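Local coordinates for Lys-gingipain W83 (PDB 6I9A), which cleaves proteins after lysine as the catalytic part of a secreted cysteine protease of Porphyromonas gingivalis, at residues I133-M138 / D239-A244; E263-T266 / G272-A275; A388-Q393 / K426-N431. All blocks are in the same frame, centred on the assembly; numbering follows the deposited sequence.

Interaction 1 (I133-M138 / D239-A244); sequences IDKVLM and DKYFLA
Lys135 crosses the ring of Tyr241 and delivers its NZ to four backbone carbonyl oxygens, those of Val268, Thr266, Lys271 and Ala273. With the ammonium buried, these peptide dipoles would be expected to balance its charge and favour its protonated form. The methylene stem does the touching. Lys135 CG stands 3.4 Å from the Tyr241 ring centroid and 2° off the normal, a CH-pi contact over the middle of one face. To one side of it, Lys135 CD comes within 3.5 Å of Tyr241 CD1, and on the other CB lies above CD2, so the two side chains cross at about a right angle. The bend at chi3 (-78°) then lifts CE and NZ off the ring toward the carbonyls.

The opposite face of Tyr241 meets the backbone of its own loop, where Asp239 C lies offset toward the rim. Asp239 N donates to Tyr241 OH (2.9 Å, N-H...O angle 162°), which ties the loop to the end of the ring. One helical turn beyond Lys135, Met138 SD approaches the ring obliquely, 3.9 Å from Tyr241 CE2, in a Met-aromatic contact. The same sulfur lies 3.4 Å from Asp239 OD1, and the terminal methyl, Met138 CE, lies next to the same oxygen.

Helix 126-141 is thereby held against the entry to strand 242-247, which lies between strands 210-214 and 273-279 of the six-stranded sheet. Other residues of the helix segment turn to helix 25-37: Ile133 and Val136 pack on Trp31, and Leu137 on Trp34.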
# COMPACT_ATOMS: atom_id res chain seq x y z
N ILE A 133 -5.71 0.78 12.23
CA ILE A 133 -4.37 1.05 12.76
C ILE A 133 -3.81 -0.13 13.52
O ILE A 133 -2.62 -0.44 13.41
CB ILE A 133 -4.46 2.31 13.66
CG1 ILE A 133 -4.74 3.52 12.79
CG2 ILE A 133 -3.16 2.49 14.51
CD1 ILE A 133 -5.13 4.77 13.59
N ASP A 134 -4.65 -0.81 14.34
CA ASP A 134 -4.11 -1.93 15.13
C ASP A 134 -3.57 -3.04 14.24
O ASP A 134 -2.57 -3.71 14.55
CB ASP A 134 -5.18 -2.47 16.05
CG ASP A 134 -5.52 -1.53 17.20
OD1 ASP A 134 -4.70 -0.61 17.51
OD2 ASP A 134 -6.58 -1.72 17.82
N LYS A 135 -4.23 -3.27 13.09
CA LYS A 135 -3.73 -4.30 12.16
C LYS A 135 -2.43 -3.87 11.52
O LYS A 135 -1.49 -4.64 11.36
CB LYS A 135 -4.79 -4.60 11.09
CG LYS A 135 -6.02 -5.31 11.73
CD LYS A 135 -7.08 -5.71 10.68
CE LYS A 135 -7.90 -4.53 10.26
NZ LYS A 135 -8.96 -4.93 9.28
N VAL A 136 -2.36 -2.59 11.10
CA VAL A 136 -1.12 -2.05 10.51
C VAL A 136 0.04 -2.16 11.49
O VAL A 136 1.12 -2.59 11.12
CB VAL A 136 -1.32 -0.58 10.08
CG1 VAL A 136 0.01 0.05 9.70
CG2 VAL A 136 -2.33 -0.52 8.94
N LEU A 137 -0.18 -1.78 12.76
CA LEU A 137 0.88 -1.79 13.76
C LEU A 137 1.38 -3.21 14.00
O LEU A 137 2.59 -3.44 14.08
CB LEU A 137 0.36 -1.19 15.09
CG LEU A 137 0.09 0.32 15.08
CD1 LEU A 137 -0.53 0.78 16.39
CD2 LEU A 137 1.40 1.08 14.87
N MET A 138 0.46 -4.18 14.12
CA MET A 138 0.91 -5.55 14.35
C MET A 138 1.71 -6.05 13.16
O MET A 138 2.76 -6.69 13.30
CB MET A 138 -0.29 -6.47 14.59
CG MET A 138 0.16 -7.91 14.65
SD MET A 138 -0.99 -9.06 15.42
CE MET A 138 -0.73 -8.58 17.17
N ASP A 239 -4.82 -11.66 14.33
CA ASP A 239 -3.38 -11.57 14.28
C ASP A 239 -2.78 -12.06 12.96
O ASP A 239 -1.57 -12.23 12.88
CB ASP A 239 -2.74 -12.32 15.46
CG ASP A 239 -3.07 -11.81 16.85
OD1 ASP A 239 -3.49 -10.66 16.99
OD2 ASP A 239 -2.94 -12.59 17.80
N LYS A 240 -3.59 -12.21 11.90
CA LYS A 240 -3.09 -12.74 10.63
C LYS A 240 -3.60 -11.88 9.48
O LYS A 240 -4.41 -12.31 8.63
CB LYS A 240 -3.53 -14.20 10.48
CG LYS A 240 -2.82 -15.12 11.52
CD LYS A 240 -3.29 -16.57 11.39
CE LYS A 240 -4.73 -16.76 11.79
NZ LYS A 240 -5.11 -18.21 12.06
N TYR A 241 -3.14 -10.61 9.45
CA TYR A 241 -3.70 -9.63 8.55
C TYR A 241 -3.01 -9.63 7.21
O TYR A 241 -1.80 -9.74 7.08
CB TYR A 241 -3.67 -8.22 9.20
CG TYR A 241 -4.25 -8.30 10.60
CD1 TYR A 241 -5.51 -8.84 10.82
CD2 TYR A 241 -3.48 -7.96 11.70
CE1 TYR A 241 -6.00 -9.04 12.11
CE2 TYR A 241 -3.97 -8.13 13.02
CZ TYR A 241 -5.23 -8.67 13.20
OH TYR A 241 -5.76 -8.90 14.46
N PHE A 242 -3.83 -9.44 6.15
CA PHE A 242 -3.33 -9.54 4.78
C PHE A 242 -3.49 -8.24 3.98
O PHE A 242 -4.28 -7.34 4.34
CB PHE A 242 -4.03 -10.73 4.05
CG PHE A 242 -5.55 -10.77 4.18
CD1 PHE A 242 -6.37 -9.95 3.41
CD2 PHE A 242 -6.15 -11.70 5.03
CE1 PHE A 242 -7.75 -10.00 3.56
CE2 PHE A 242 -7.52 -11.76 5.16
CZ PHE A 242 -8.32 -10.94 4.42
N LEU A 243 -2.78 -8.22 2.84
CA LEU A 243 -3.10 -7.30 1.75
C LEU A 243 -4.05 -8.06 0.81
O LEU A 243 -3.77 -9.22 0.48
CB LEU A 243 -1.80 -6.99 1.00
CG LEU A 243 -1.99 -6.29 -0.37
CD1 LEU A 243 -2.68 -4.92 -0.25
CD2 LEU A 243 -0.65 -6.11 -1.06
N ALA A 244 -5.16 -7.44 0.42
CA ALA A 244 -6.05 -8.06 -0.58
C ALA A 244 -6.11 -7.14 -1.78
O ALA A 244 -6.13 -5.90 -1.65
CB ALA A 244 -7.42 -8.30 0.01

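Interaction 2 (E263-T266 / G272-A275); sequences EVIT and GAYA. With CA (calcium ion), chain H.
The last turn of helix 261-267 meets the start of strand 273-279 through one backbone hydrogen bond, Ala273 N to Ile265 O (2.9 Å, N-H...O angle 171°), which arrives tilted out of the carbonyl plane. Just before it, Gly272 takes a positive phi of 71°, and its bare CA rests 3.7 Å from Ile265 O. The backbones are therefore very close here, with 5.0 Å between Thr266 CA and Ala273 CA.

Small apolar groups fill the join. Ala273 CB points toward the helix and meets both branches of Ile265, with CG1 at 4.1 Å from it. Thr266 reaches farther along the strand: its CG2, anti to the carbonyl carbon, lies 3.9 Å from Ala275 CA. The same rotation (chi1 52°) turns Thr266 OG1 back into the helix, where Gly262 O is its hydrogen-bond partner.

At the other end of the helix segment Glu263 extends away from the strand and chelates a calcium ion with both carboxylate oxygens, OE1 at 2.6 Å and OE2 at 2.5 Å from the metal. Three waters, Asp85 and the carbonyl of Phe254 also coordinate it. Hydrogen bonds from Cys260 N to OE1 and between Ser122 OG and OE2 steady the carboxylate.

This is the return leg of a beta-alpha-beta unit, strand 242-247 to helix 261-267 to strand 273-279. One nearly straight hydrogen bond between peptide groups and buried apolar packing join the segments, which bring no charged side chain to each other; Lys135 from helix 126-141 reaches in to bind Thr266 O and Ala273 O. Glu263 separately ties the helix to calcium.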
# COMPACT_ATOMS: atom_id res chain seq x y z
N GLU A 263 -13.76 -0.96 1.99
CA GLU A 263 -13.89 -0.30 3.28
C GLU A 263 -14.13 -1.35 4.36
O GLU A 263 -13.54 -1.31 5.43
CB GLU A 263 -15.03 0.73 3.24
CG GLU A 263 -14.62 1.99 2.49
CD GLU A 263 -15.76 2.97 2.31
OE1 GLU A 263 -16.86 2.58 1.85
OE2 GLU A 263 -15.53 4.17 2.55
N VAL A 264 -15.06 -2.30 4.10
CA VAL A 264 -15.33 -3.30 5.15
C VAL A 264 -14.10 -4.14 5.45
O VAL A 264 -13.82 -4.41 6.62
CB VAL A 264 -16.54 -4.17 4.73
CG1 VAL A 264 -16.78 -5.31 5.72
CG2 VAL A 264 -17.81 -3.31 4.65
N ILE A 265 -13.38 -4.58 4.42
CA ILE A 265 -12.29 -5.52 4.66
C ILE A 265 -11.17 -4.87 5.48
O ILE A 265 -10.44 -5.59 6.18
CB ILE A 265 -11.78 -6.14 3.33
CG1 ILE A 265 -11.16 -7.51 3.57
CG2 ILE A 265 -10.82 -5.17 2.57
CD1 ILE A 265 -10.90 -8.26 2.22
N THR A 266 -11.04 -3.52 5.41
CA THR A 266 -10.04 -2.84 6.21
C THR A 266 -10.62 -2.41 7.55
O THR A 266 -9.89 -2.43 8.55
CB THR A 266 -9.44 -1.68 5.44
OG1 THR A 266 -10.47 -0.81 4.90
CG2 THR A 266 -8.54 -2.16 4.35
N GLY A 272 -9.67 -9.66 8.72
CA GLY A 272 -9.58 -8.97 7.43
C GLY A 272 -8.17 -8.46 7.12
O GLY A 272 -7.15 -9.10 7.43
N ALA A 273 -8.14 -7.32 6.41
CA ALA A 273 -6.93 -6.78 5.79
C ALA A 273 -6.37 -5.56 6.48
O ALA A 273 -7.12 -4.81 7.11
CB ALA A 273 -7.32 -6.37 4.33
N TYR A 274 -5.06 -5.31 6.26
CA TYR A 274 -4.50 -4.01 6.65
C TYR A 274 -4.53 -3.01 5.49
O TYR A 274 -4.42 -1.80 5.71
CB TYR A 274 -3.07 -4.16 7.18
CG TYR A 274 -2.08 -4.70 6.18
CD1 TYR A 274 -1.55 -3.88 5.19
CD2 TYR A 274 -1.71 -6.05 6.18
CE1 TYR A 274 -0.62 -4.36 4.27
CE2 TYR A 274 -0.78 -6.54 5.25
CZ TYR A 274 -0.29 -5.71 4.27
OH TYR A 274 0.62 -6.13 3.34
N ALA A 275 -4.74 -3.48 4.25
CA ALA A 275 -4.85 -2.61 3.07
C ALA A 275 -5.56 -3.41 2.01
O ALA A 275 -5.50 -4.65 1.95
CB ALA A 275 -3.48 -2.17 2.59
CA CA H . -17.81 5.00 2.15
O HOH W 1 -19.31 6.90 1.86
O HOH W 2 -19.35 3.78 0.68
O HOH W 3 -19.42 4.06 3.59

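Interaction 3 (A388-Q393 / K426-N431); sequences ASYSIQ and KQITEN
A small, partly buried, water-bridged contact joins Tyr390, at the start of strand 389-394, to Ile428 in the loop between strands 419-424 and 432-439 of the C-terminal Ig-like domain. No direct hydrogen bond crosses it. Instead water 4 sits between the two, donating to Tyr390 OH at 2.8 Å and accepting from Ile428 N, also at 2.8 Å. The phenol has a second polar partner, Pro384 O, which can only accept, so the hydroxyl gives its proton there and receives one from the water.

Beside this bridge the side chains touch directly. Ile428 points toward the strand, and its straight chi2 (178°) stretches CD1 out to lie 3.7 Å from Tyr390 OH and 4.0 Å from Tyr390 CE2. The methyl thus meets the hydroxyl end of the tyrosine at an oblique angle. Leu383 packs on both residues. Ile402 adds to the surroundings of Tyr390, while Tyr409 and Tyr434 also touch Ile428, so the pair belongs to the apolar interior at this end of the domain.

Nearer the surface, Gln427 extends its chain toward Ala388. Its NE2 comes to 3.7 Å from Ala388 CA and 4.1 Å from Ala388 CB, a van der Waals contact only. Ala388 itself is tied by backbone bonding to Met424, and Tyr390 likewise to Val422, in the adjacent strand.

The tyrosine thus combines an apolar ring wall with a polar end that both gives and takes a hydrogen bond. One water accepts from the loop N-H of Ile428 and passes a hydrogen bond on to the strand's tyrosine, the polar link between the two segments being indirect.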
# COMPACT_ATOMS: atom_id res chain seq x y z
N ALA A 388 25.45 16.79 14.54
CA ALA A 388 24.70 16.92 13.30
C ALA A 388 24.35 15.56 12.71
O ALA A 388 23.40 15.48 11.92
CB ALA A 388 25.51 17.73 12.28
N SER A 389 25.11 14.53 13.05
CA SER A 389 24.81 13.19 12.53
C SER A 389 25.41 12.16 13.42
O SER A 389 26.31 12.47 14.22
CB SER A 389 25.33 13.04 11.10
OG SER A 389 26.74 13.10 11.04
N TYR A 390 24.96 10.90 13.26
CA TYR A 390 25.52 9.73 13.90
C TYR A 390 25.66 8.63 12.89
O TYR A 390 24.80 8.48 12.03
CB TYR A 390 24.67 9.18 15.05
CG TYR A 390 24.33 10.19 16.13
CD1 TYR A 390 25.25 10.52 17.13
CD2 TYR A 390 23.09 10.80 16.16
CE1 TYR A 390 24.93 11.45 18.11
CE2 TYR A 390 22.75 11.71 17.15
CZ TYR A 390 23.67 12.03 18.13
OH TYR A 390 23.33 12.98 19.08
N SER A 391 26.67 7.78 13.02
CA SER A 391 26.78 6.57 12.20
C SER A 391 26.14 5.43 12.96
O SER A 391 26.37 5.22 14.15
CB SER A 391 28.24 6.27 11.89
OG SER A 391 29.03 6.15 13.07
N ILE A 392 25.30 4.65 12.23
CA ILE A 392 24.64 3.47 12.74
C ILE A 392 24.84 2.41 11.66
O ILE A 392 24.64 2.73 10.49
CB ILE A 392 23.15 3.72 13.13
CG1 ILE A 392 23.13 4.70 14.36
CG2 ILE A 392 22.49 2.42 13.43
CD1 ILE A 392 21.78 5.05 14.97
N GLN A 393 25.26 1.20 12.02
CA GLN A 393 25.47 0.22 10.98
C GLN A 393 24.26 -0.71 10.88
O GLN A 393 23.67 -1.10 11.89
CB GLN A 393 26.79 -0.52 11.16
CG GLN A 393 27.99 0.45 11.13
CD GLN A 393 28.16 1.23 12.42
OE1 GLN A 393 27.85 0.74 13.52
NE2 GLN A 393 28.69 2.45 12.32
N LYS A 426 16.74 17.43 13.96
CA LYS A 426 16.58 17.93 15.32
C LYS A 426 17.72 17.32 16.10
O LYS A 426 17.80 16.11 16.22
CB LYS A 426 15.21 17.55 15.90
CG LYS A 426 15.02 18.09 17.33
CD LYS A 426 13.62 17.67 17.88
CE LYS A 426 13.45 18.04 19.34
NZ LYS A 426 13.58 19.50 19.57
N GLN A 427 18.62 18.17 16.64
CA GLN A 427 19.73 17.59 17.38
C GLN A 427 19.29 17.17 18.77
O GLN A 427 18.27 17.62 19.29
CB GLN A 427 20.94 18.55 17.44
CG GLN A 427 21.52 18.84 16.06
CD GLN A 427 22.82 19.59 16.14
OE1 GLN A 427 23.33 19.89 17.24
NE2 GLN A 427 23.37 19.87 14.99
N ILE A 428 20.05 16.21 19.36
CA ILE A 428 19.79 15.76 20.73
C ILE A 428 20.44 16.74 21.69
O ILE A 428 21.66 16.92 21.68
CB ILE A 428 20.32 14.32 20.92
CG1 ILE A 428 19.50 13.37 20.02
CG2 ILE A 428 20.26 13.88 22.39
CD1 ILE A 428 19.95 11.89 20.07
N THR A 429 19.62 17.40 22.48
CA THR A 429 20.13 18.42 23.43
C THR A 429 19.71 18.12 24.85
O THR A 429 20.01 18.93 25.76
CB THR A 429 19.58 19.79 23.07
OG1 THR A 429 18.18 19.76 23.31
CG2 THR A 429 19.88 20.18 21.64
N GLU A 430 18.93 17.03 25.05
CA GLU A 430 18.37 16.69 26.36
C GLU A 430 18.60 15.22 26.67
O GLU A 430 18.59 14.37 25.75
CB GLU A 430 16.85 16.95 26.37
CG GLU A 430 16.36 18.34 25.98
CD GLU A 430 16.90 19.47 26.83
OE1 GLU A 430 16.99 19.30 28.07
OE2 GLU A 430 17.25 20.53 26.25
N ASN A 431 18.71 14.90 27.96
CA ASN A 431 18.84 13.51 28.37
C ASN A 431 17.51 12.78 28.17
O ASN A 431 16.46 13.39 28.12
CB ASN A 431 19.28 13.44 29.84
CG ASN A 431 20.66 14.01 30.08
OD1 ASN A 431 21.49 14.12 29.17
ND2 ASN A 431 20.93 14.36 31.34
O HOH W 4 22.42 15.41 18.05

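Overall arrangement
Interactions 1 and 2 form one cluster in the catalytic domain, their centres about 8 Å apart, and share the six-stranded sheet in which strands 242-247 and 273-279 are neighbours. Lys135 of interaction 1 bridges them, since two of the carbonyls it binds belong to interaction 2. Helix 126-141 is thereby coupled to the helix that carries a calcium ligand. The three follow in series along the chain, interaction 1 closing before interaction 2 opens and interaction 2 before interaction 3. The first two lie in the peptidase C25 part; interaction 3 lies in the Ig-like domain, its centre about 32 Å from that of interaction 1 and 38 Å from that of interaction 2, touching neither.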